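Protein HRI1 (Saccharomyces cerevisiae, PDB 3RBY) is of unknown function and not essential, but interacts with the protein HRR25 and may also interact with SEC72. Local coordinates at residues A[160-168]-A[178-186]; A[216-227]-A[233-243]. All blocks are in the same frame, centred on the assembly; numbering follows the deposited sequence.

Interaction 1. Residues A[160-168]-A[178-186]; sequences KVTDEAYDG and QGFLSQKNN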
# COMPACT_ATOMS: atom_id res chain seq x y z
N LYS A 160 22.92 -18.21 7.63
CA LYS A 160 24.07 -17.49 7.13
C LYS A 160 25.11 -18.47 6.59
O LYS A 160 25.40 -19.50 7.21
CB LYS A 160 24.67 -16.66 8.26
CG LYS A 160 25.66 -15.58 7.83
CD LYS A 160 26.02 -14.72 9.06
CE LYS A 160 27.04 -13.62 8.75
NZ LYS A 160 28.38 -14.18 8.43
N VAL A 161 25.67 -18.13 5.44
CA VAL A 161 26.63 -19.01 4.79
C VAL A 161 27.92 -19.08 5.59
O VAL A 161 28.48 -18.04 5.97
CB VAL A 161 26.94 -18.56 3.34
CG1 VAL A 161 28.42 -18.66 3.02
CG2 VAL A 161 26.14 -19.39 2.37
N THR A 162 28.40 -20.30 5.81
CA THR A 162 29.65 -20.54 6.53
C THR A 162 30.69 -21.20 5.62
O THR A 162 31.15 -22.31 5.89
CB THR A 162 29.43 -21.42 7.77
OG1 THR A 162 28.96 -22.71 7.37
CG2 THR A 162 28.40 -20.78 8.70
N ASP A 163 31.05 -20.50 4.55
CA ASP A 163 32.03 -20.96 3.57
C ASP A 163 32.91 -19.75 3.27
O ASP A 163 32.43 -18.61 3.27
CB ASP A 163 31.31 -21.44 2.31
CG ASP A 163 32.25 -22.07 1.30
OD1 ASP A 163 33.08 -21.34 0.72
OD2 ASP A 163 32.14 -23.31 1.09
N GLU A 164 34.20 -19.96 3.05
CA GLU A 164 35.11 -18.84 2.88
C GLU A 164 34.96 -18.22 1.50
O GLU A 164 35.26 -17.04 1.30
CB GLU A 164 36.56 -19.27 3.12
CG GLU A 164 36.91 -20.66 2.57
CD GLU A 164 38.42 -20.86 2.37
OE1 GLU A 164 38.79 -21.68 1.49
OE2 GLU A 164 39.24 -20.22 3.08
N ALA A 165 34.50 -19.02 0.54
CA ALA A 165 34.36 -18.57 -0.84
C ALA A 165 33.04 -17.84 -1.14
O ALA A 165 32.85 -17.32 -2.25
CB ALA A 165 34.53 -19.76 -1.79
N TYR A 166 32.15 -17.81 -0.15
CA TYR A 166 30.81 -17.27 -0.37
C TYR A 166 30.31 -16.37 0.74
O TYR A 166 30.63 -16.57 1.91
CB TYR A 166 29.79 -18.40 -0.48
CG TYR A 166 29.85 -19.18 -1.76
CD1 TYR A 166 29.13 -18.77 -2.88
CD2 TYR A 166 30.59 -20.35 -1.85
CE1 TYR A 166 29.16 -19.49 -4.05
CE2 TYR A 166 30.63 -21.08 -3.01
CZ TYR A 166 29.91 -20.65 -4.11
OH TYR A 166 29.95 -21.39 -5.28
N ASP A 167 29.50 -15.38 0.34
CA ASP A 167 28.64 -14.66 1.26
C ASP A 167 27.18 -15.05 0.99
O ASP A 167 26.78 -15.22 -0.17
CB ASP A 167 28.81 -13.16 1.08
CG ASP A 167 30.16 -12.67 1.57
OD1 ASP A 167 30.70 -11.73 0.95
OD2 ASP A 167 30.67 -13.22 2.56
N GLY A 168 26.38 -15.20 2.05
CA GLY A 168 24.99 -15.58 1.88
C GLY A 168 24.13 -15.44 3.12
O GLY A 168 24.57 -15.73 4.23
N GLN A 178 13.32 -14.49 1.72
CA GLN A 178 14.22 -13.82 0.80
C GLN A 178 15.66 -14.19 1.15
O GLN A 178 16.00 -14.32 2.33
CB GLN A 178 14.03 -12.32 0.82
CG GLN A 178 12.67 -11.88 0.33
CD GLN A 178 12.62 -10.39 0.09
OE1 GLN A 178 12.45 -9.94 -1.06
NE2 GLN A 178 12.78 -9.61 1.16
N GLY A 179 16.48 -14.37 0.12
CA GLY A 179 17.84 -14.81 0.30
C GLY A 179 18.81 -14.33 -0.77
O GLY A 179 18.41 -13.97 -1.88
N PHE A 180 20.10 -14.31 -0.43
CA PHE A 180 21.14 -14.12 -1.42
C PHE A 180 22.30 -15.11 -1.23
O PHE A 180 22.45 -15.72 -0.16
CB PHE A 180 21.63 -12.67 -1.45
CG PHE A 180 22.81 -12.39 -0.54
CD1 PHE A 180 22.61 -12.12 0.82
CD2 PHE A 180 24.10 -12.38 -1.04
CE1 PHE A 180 23.69 -11.86 1.67
CE2 PHE A 180 25.20 -12.11 -0.19
CZ PHE A 180 24.98 -11.85 1.16
N LEU A 181 23.08 -15.30 -2.29
CA LEU A 181 24.33 -16.06 -2.26
C LEU A 181 25.27 -15.41 -3.27
O LEU A 181 24.96 -15.33 -4.45
CB LEU A 181 24.10 -17.54 -2.60
CG LEU A 181 25.33 -18.47 -2.58
CD1 LEU A 181 26.04 -18.42 -1.21
CD2 LEU A 181 24.95 -19.91 -2.95
N SER A 182 26.41 -14.91 -2.79
CA SER A 182 27.37 -14.26 -3.68
C SER A 182 28.75 -14.92 -3.58
O SER A 182 29.16 -15.40 -2.52
CB SER A 182 27.47 -12.77 -3.38
OG SER A 182 28.09 -12.55 -2.13
N GLN A 183 29.46 -14.94 -4.71
CA GLN A 183 30.83 -15.44 -4.74
C GLN A 183 31.80 -14.37 -4.28
O GLN A 183 31.84 -13.28 -4.86
CB GLN A 183 31.23 -15.86 -6.14
CG GLN A 183 30.63 -17.16 -6.59
CD GLN A 183 30.94 -17.43 -8.04
OE1 GLN A 183 31.60 -16.63 -8.70
NE2 GLN A 183 30.47 -18.57 -8.54
N LYS A 184 32.55 -14.66 -3.22
CA LYS A 184 33.47 -13.69 -2.63
C LYS A 184 34.39 -13.04 -3.66
O LYS A 184 34.44 -11.82 -3.78
CB LYS A 184 34.29 -14.34 -1.52
CG LYS A 184 33.57 -14.42 -0.18
CD LYS A 184 34.50 -14.14 0.98
CE LYS A 184 33.95 -14.68 2.28
NZ LYS A 184 33.62 -13.59 3.24
N ASN A 185 35.13 -13.87 -4.39
CA ASN A 185 36.06 -13.38 -5.40
C ASN A 185 35.42 -13.22 -6.77
O ASN A 185 35.69 -13.99 -7.69
CB ASN A 185 37.27 -14.32 -5.49
CG ASN A 185 38.41 -13.72 -6.29
OD1 ASN A 185 39.58 -13.86 -5.93
ND2 ASN A 185 38.08 -13.05 -7.39
N ASN A 186 34.56 -12.22 -6.89
CA ASN A 186 33.87 -11.96 -8.15
C ASN A 186 33.15 -10.62 -8.16
O ASN A 186 32.46 -10.27 -7.20
CB ASN A 186 32.89 -13.09 -8.48
CG ASN A 186 32.41 -13.04 -9.92
OD1 ASN A 186 32.12 -14.08 -10.52
ND2 ASN A 186 32.32 -11.84 -10.47

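Interaction 2. Residues A[216-227]-A[233-243]; sequences NKIPQSYENLKK and SNGLNWEVIEY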
# COMPACT_ATOMS: atom_id res chain seq x y z
N ASN A 216 20.35 -23.67 -6.19
CA ASN A 216 20.15 -24.94 -5.48
C ASN A 216 21.10 -25.16 -4.29
O ASN A 216 21.04 -26.20 -3.62
CB ASN A 216 20.22 -26.15 -6.44
CG ASN A 216 21.64 -26.43 -6.95
OD1 ASN A 216 22.50 -25.55 -7.00
ND2 ASN A 216 21.88 -27.68 -7.36
N LYS A 217 21.99 -24.19 -4.05
CA LYS A 217 22.86 -24.24 -2.87
C LYS A 217 22.28 -23.40 -1.73
O LYS A 217 22.93 -23.19 -0.70
CB LYS A 217 24.28 -23.76 -3.19
CG LYS A 217 25.13 -24.68 -4.07
CD LYS A 217 26.46 -23.96 -4.39
CE LYS A 217 27.53 -24.88 -4.99
NZ LYS A 217 27.50 -24.92 -6.49
N ILE A 218 21.05 -22.91 -1.92
CA ILE A 218 20.35 -22.15 -0.90
C ILE A 218 19.23 -22.98 -0.28
O ILE A 218 18.34 -23.47 -0.99
CB ILE A 218 19.74 -20.88 -1.48
CG1 ILE A 218 20.79 -20.15 -2.32
CG2 ILE A 218 19.22 -20.02 -0.36
CD1 ILE A 218 20.39 -18.74 -2.71
N PRO A 219 19.27 -23.14 1.05
CA PRO A 219 18.28 -24.00 1.72
C PRO A 219 16.87 -23.44 1.51
O PRO A 219 16.69 -22.21 1.50
CB PRO A 219 18.70 -23.94 3.19
CG PRO A 219 20.15 -23.43 3.17
CD PRO A 219 20.20 -22.50 1.99
N GLN A 220 15.89 -24.32 1.31
CA GLN A 220 14.54 -23.94 0.92
C GLN A 220 13.50 -24.48 1.90
O GLN A 220 12.30 -24.31 1.70
CB GLN A 220 14.23 -24.47 -0.51
CG GLN A 220 15.00 -23.78 -1.65
CD GLN A 220 15.35 -24.74 -2.80
OE1 GLN A 220 14.57 -25.65 -3.14
NE2 GLN A 220 16.53 -24.54 -3.39
N SER A 221 13.97 -25.15 2.95
CA SER A 221 13.09 -25.72 3.96
C SER A 221 13.69 -25.47 5.34
O SER A 221 14.89 -25.67 5.54
CB SER A 221 12.91 -27.23 3.74
OG SER A 221 12.31 -27.86 4.86
N TYR A 222 12.86 -25.05 6.29
CA TYR A 222 13.38 -24.61 7.58
C TYR A 222 12.72 -25.37 8.71
O TYR A 222 12.76 -24.96 9.88
CB TYR A 222 13.21 -23.11 7.69
CG TYR A 222 13.54 -22.48 6.36
CD1 TYR A 222 12.54 -22.15 5.46
CD2 TYR A 222 14.85 -22.30 5.97
CE1 TYR A 222 12.84 -21.62 4.22
CE2 TYR A 222 15.17 -21.77 4.74
CZ TYR A 222 14.16 -21.43 3.87
OH TYR A 222 14.48 -20.89 2.63
N GLU A 223 12.13 -26.51 8.35
CA GLU A 223 11.54 -27.42 9.31
C GLU A 223 12.59 -28.18 10.12
O GLU A 223 13.64 -28.59 9.60
CB GLU A 223 10.60 -28.42 8.60
CG GLU A 223 9.36 -27.76 8.00
CD GLU A 223 8.72 -26.75 8.95
OE1 GLU A 223 8.02 -27.16 9.91
OE2 GLU A 223 8.91 -25.53 8.75
N ASN A 224 12.29 -28.35 11.41
CA ASN A 224 13.10 -29.22 12.26
C ASN A 224 14.58 -28.83 12.26
O ASN A 224 15.48 -29.67 12.14
CB ASN A 224 12.90 -30.69 11.86
CG ASN A 224 11.43 -31.08 11.82
OD1 ASN A 224 10.79 -31.27 12.86
ND2 ASN A 224 10.88 -31.21 10.61
N LEU A 225 14.81 -27.53 12.40
CA LEU A 225 16.14 -27.00 12.61
C LEU A 225 16.15 -26.41 14.00
O LEU A 225 15.12 -26.35 14.67
CB LEU A 225 16.44 -25.92 11.58
CG LEU A 225 16.52 -26.38 10.12
CD1 LEU A 225 16.81 -25.20 9.21
CD2 LEU A 225 17.59 -27.44 9.98
N LYS A 226 17.32 -25.99 14.47
CA LYS A 226 17.37 -25.18 15.68
C LYS A 226 18.50 -24.18 15.54
O LYS A 226 19.30 -24.29 14.60
CB LYS A 226 17.54 -26.04 16.94
CG LYS A 226 18.68 -27.03 16.89
CD LYS A 226 18.77 -27.86 18.18
CE LYS A 226 19.91 -28.86 18.08
NZ LYS A 226 19.80 -29.66 16.82
N LYS A 227 18.53 -23.19 16.43
CA LYS A 227 19.57 -22.18 16.36
C LYS A 227 20.90 -22.89 16.54
O LYS A 227 21.07 -23.71 17.46
CB LYS A 227 19.39 -21.12 17.45
CG LYS A 227 20.38 -19.97 17.31
CD LYS A 227 20.13 -18.87 18.35
CE LYS A 227 21.09 -17.70 18.12
NZ LYS A 227 20.88 -16.56 19.08
N SER A 233 23.40 -27.57 1.74
CA SER A 233 22.66 -27.64 0.48
C SER A 233 23.67 -27.76 -0.66
O SER A 233 24.33 -26.77 -1.01
CB SER A 233 21.80 -26.39 0.29
OG SER A 233 21.00 -26.50 -0.87
N ASN A 234 23.79 -28.96 -1.24
CA ASN A 234 24.72 -29.18 -2.35
C ASN A 234 26.14 -28.73 -2.03
O ASN A 234 26.72 -27.91 -2.74
CB ASN A 234 24.21 -28.50 -3.63
CG ASN A 234 23.15 -29.32 -4.35
OD1 ASN A 234 22.01 -28.88 -4.52
ND2 ASN A 234 23.52 -30.53 -4.79
N GLY A 235 26.69 -29.25 -0.94
CA GLY A 235 28.05 -28.92 -0.55
C GLY A 235 28.27 -27.56 0.10
O GLY A 235 29.35 -27.32 0.66
N LEU A 236 27.27 -26.68 0.04
CA LEU A 236 27.37 -25.38 0.72
C LEU A 236 26.75 -25.42 2.13
O LEU A 236 25.58 -25.80 2.30
CB LEU A 236 26.71 -24.28 -0.10
CG LEU A 236 27.57 -23.05 -0.45
CD1 LEU A 236 26.86 -21.78 -0.06
CD2 LEU A 236 28.95 -23.09 0.19
N ASN A 237 27.55 -25.05 3.13
CA ASN A 237 27.10 -25.05 4.51
C ASN A 237 26.52 -23.70 4.92
O ASN A 237 27.06 -22.64 4.60
CB ASN A 237 28.23 -25.43 5.46
CG ASN A 237 28.67 -26.87 5.27
OD1 ASN A 237 28.01 -27.64 4.58
ND2 ASN A 237 29.80 -27.23 5.88
N TRP A 238 25.40 -23.75 5.62
CA TRP A 238 24.82 -22.57 6.21
C TRP A 238 24.64 -22.86 7.68
O TRP A 238 24.41 -24.01 8.06
CB TRP A 238 23.45 -22.28 5.61
CG TRP A 238 23.50 -22.03 4.15
CD1 TRP A 238 23.79 -22.94 3.17
CD2 TRP A 238 23.24 -20.79 3.50
NE1 TRP A 238 23.74 -22.33 1.93
CE2 TRP A 238 23.40 -21.01 2.11
CE3 TRP A 238 22.89 -19.51 3.94
CZ2 TRP A 238 23.21 -19.99 1.16
CZ3 TRP A 238 22.71 -18.50 3.01
CH2 TRP A 238 22.87 -18.75 1.63
N GLU A 239 24.72 -21.81 8.49
CA GLU A 239 24.44 -21.89 9.91
C GLU A 239 23.12 -21.16 10.20
O GLU A 239 22.90 -20.04 9.72
CB GLU A 239 25.58 -21.26 10.72
CG GLU A 239 25.52 -21.55 12.22
CD GLU A 239 26.44 -20.64 13.04
OE1 GLU A 239 26.26 -20.58 14.29
OE2 GLU A 239 27.34 -19.98 12.44
N VAL A 240 22.24 -21.80 10.96
CA VAL A 240 21.04 -21.14 11.46
C VAL A 240 21.43 -20.18 12.59
O VAL A 240 21.69 -20.63 13.71
CB VAL A 240 20.04 -22.14 12.05
CG1 VAL A 240 18.88 -21.40 12.73
CG2 VAL A 240 19.53 -23.11 10.98
N ILE A 241 21.49 -18.88 12.31
CA ILE A 241 21.94 -17.93 13.34
C ILE A 241 20.78 -17.31 14.11
O ILE A 241 20.97 -16.53 15.06
CB ILE A 241 22.82 -16.83 12.74
CG1 ILE A 241 21.98 -15.94 11.80
CG2 ILE A 241 24.01 -17.45 12.01
CD1 ILE A 241 22.72 -14.69 11.26
N GLU A 242 19.56 -17.65 13.69
CA GLU A 242 18.35 -17.18 14.35
C GLU A 242 17.23 -18.20 14.08
O GLU A 242 17.04 -18.66 12.94
CB GLU A 242 17.95 -15.79 13.82
CG GLU A 242 16.67 -15.24 14.46
CD GLU A 242 16.30 -13.84 13.96
OE1 GLU A 242 17.12 -13.20 13.25
OE2 GLU A 242 15.18 -13.37 14.27
N TYR A 243 16.51 -18.57 15.14
CA TYR A 243 15.42 -19.52 15.00
C TYR A 243 14.29 -19.25 16.00
O TYR A 243 14.19 -19.92 17.03
CB TYR A 243 15.94 -20.95 15.16
CG TYR A 243 15.02 -22.00 14.55
CD1 TYR A 243 15.06 -22.27 13.18
CD2 TYR A 243 14.11 -22.71 15.33
CE1 TYR A 243 14.23 -23.22 12.61
CE2 TYR A 243 13.27 -23.67 14.77
CZ TYR A 243 13.33 -23.93 13.40
OH TYR A 243 12.51 -24.88 12.83

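Interaction 1. Residues A[160-168]-A[178-186]
Lys-184 reaches back across the hairpin end to Asp-167, its NZ lying 3.0 Å from Asp-167 OD2 in a salt bridge. The ammonium comes in on the syn side of the carboxylate, 23° out of its plane, at the end of a chain bent at chi2 and again at chi4. A lysine suits this exposed place because its long methylene run can bridge the gap before delivering the charge. In the backbone, Asp-167 and Ser-182 form an antiparallel hydrogen-bonded pair: Ser-182 N gives a nearly straight bond to Asp-167 O (2.7 Å), and Asp-167 N returns one to Ser-182 O (2.9 Å). Two residues nearer the open end, Lys-184 N bonds to Ala-165 O (2.8 Å), the donor standing above the carbonyl plane. Asp-167 CB rests on Ser-182 OG. With an alanine in place of Asp-167, the Lys-184 ammonium would probably lose its charged mate and its chain would be freer to turn.

Packing takes over around Gly-168, whose CA sits over one face of the Phe-180 ring, 4.0 Å from its centroid, in a CH-pi contact. Glycine suits this position, since a CB would run into Val-161 CG2. On the side of the sheet occupied by Tyr-166, Leu-181 extends with CG anti to its backbone N (chi1 -179°), which brings CD1 to 3.5 Å from Tyr-166 CD1 and 3.7 Å from Val-161 CG2. Gln-183 runs alongside Tyr-166, CG against ring atom CE1, and both polar ends are bonded to Glu-214.

Residues 166-168 and 181-183 lie at the open end of the hairpin of strands 166-173 and 176-183, which is flanked by strands 156-161 and 192-199; Trp-79 meets Phe-180 edge-to-face, while Tyr-85 of helix 82-86 packs on Ser-182.

Interaction 2. Residues A[216-227]-A[233-243]
Trp-238 and Tyr-243 each send a polar group from the strand to a backbone carbonyl of the 216-227 loop, and a serine makes a third such bond. Trp-238 NE1 bonds to Lys-217 O (2.9 Å) nearly in line with the C=O, although the oxygen lies 24° out of the indole plane and the N-H angle is bent to 138°. Tyr-243 OH donates to Tyr-222 O (3.0 Å), which sits at the ring edge. Ser-233 OG, turned anti to its own N (chi1 -175°), donates to Asn-216 O at 2.8 Å. Serine, tryptophan and tyrosine each supply a donor able to reach these backbone oxygens.

These bonds tie the mostly irregular segment 216-227, which begins in a 3-10 turn, to the hairpin of strands 230-233 and 236-244, joined by a type I' turn from Ser-233 to Leu-236. Asn-234 and Gly-235 fill the turn's two central places, where positive phi is tolerated by both residue types. Farther along, Ile-241 and Glu-242 together face Val-158 in a classic beta bulge.

Aromatic faces supply the second kind of contact. Pro-219 lays CD over the five-membered ring of Trp-238, 3.5 Å from its centroid; the compact, rigid proline ring, with its CD next to the backbone nitrogen, suits so close a CH-pi approach. Lys-226 CA stands over a face of Tyr-243, 4.2 Å from the centroid, and Leu-225 O lies above the same ring.

Aliphatic packing fills in between. Leu-225 turns CD1 to Val-240 CG2 (3.9 Å) and rests CB against Tyr-243 CE1 (3.6 Å), its CB and one methyl serving two different neighbours. The methylenes of Lys-217 cross Leu-236 at about a right angle, while its NZ is held in a salt bridge by Glu-214. Ile-218 CG1 touches Trp-238 CZ2, and Ile-218 also touches Leu-181 and Val-170.

Interactions 1 and 2 follow one another along the chain, with centres about 13 Å apart, and meet in one antiparallel sheet where strand 156-161 neighbours 236-244. Lys-160 O lies 2.7 Å from Glu-239 N, and Thr-162 N lies 3.0 Å from Asn-237 O, both probable backbone hydrogen bonds. Val-161 packs on Trp-238, while Leu-181 of interaction 1 is touched by Lys-217, Ile-218 and Leu-236 of interaction 2, so the 216-227 loop lies against part of the hairpin's apolar side. Glu-214 is a shared polar partner, meeting Tyr-166 and Gln-183 from one contact and Lys-217 from the other. The protein's function is unknown, and the link between the contacts is structural.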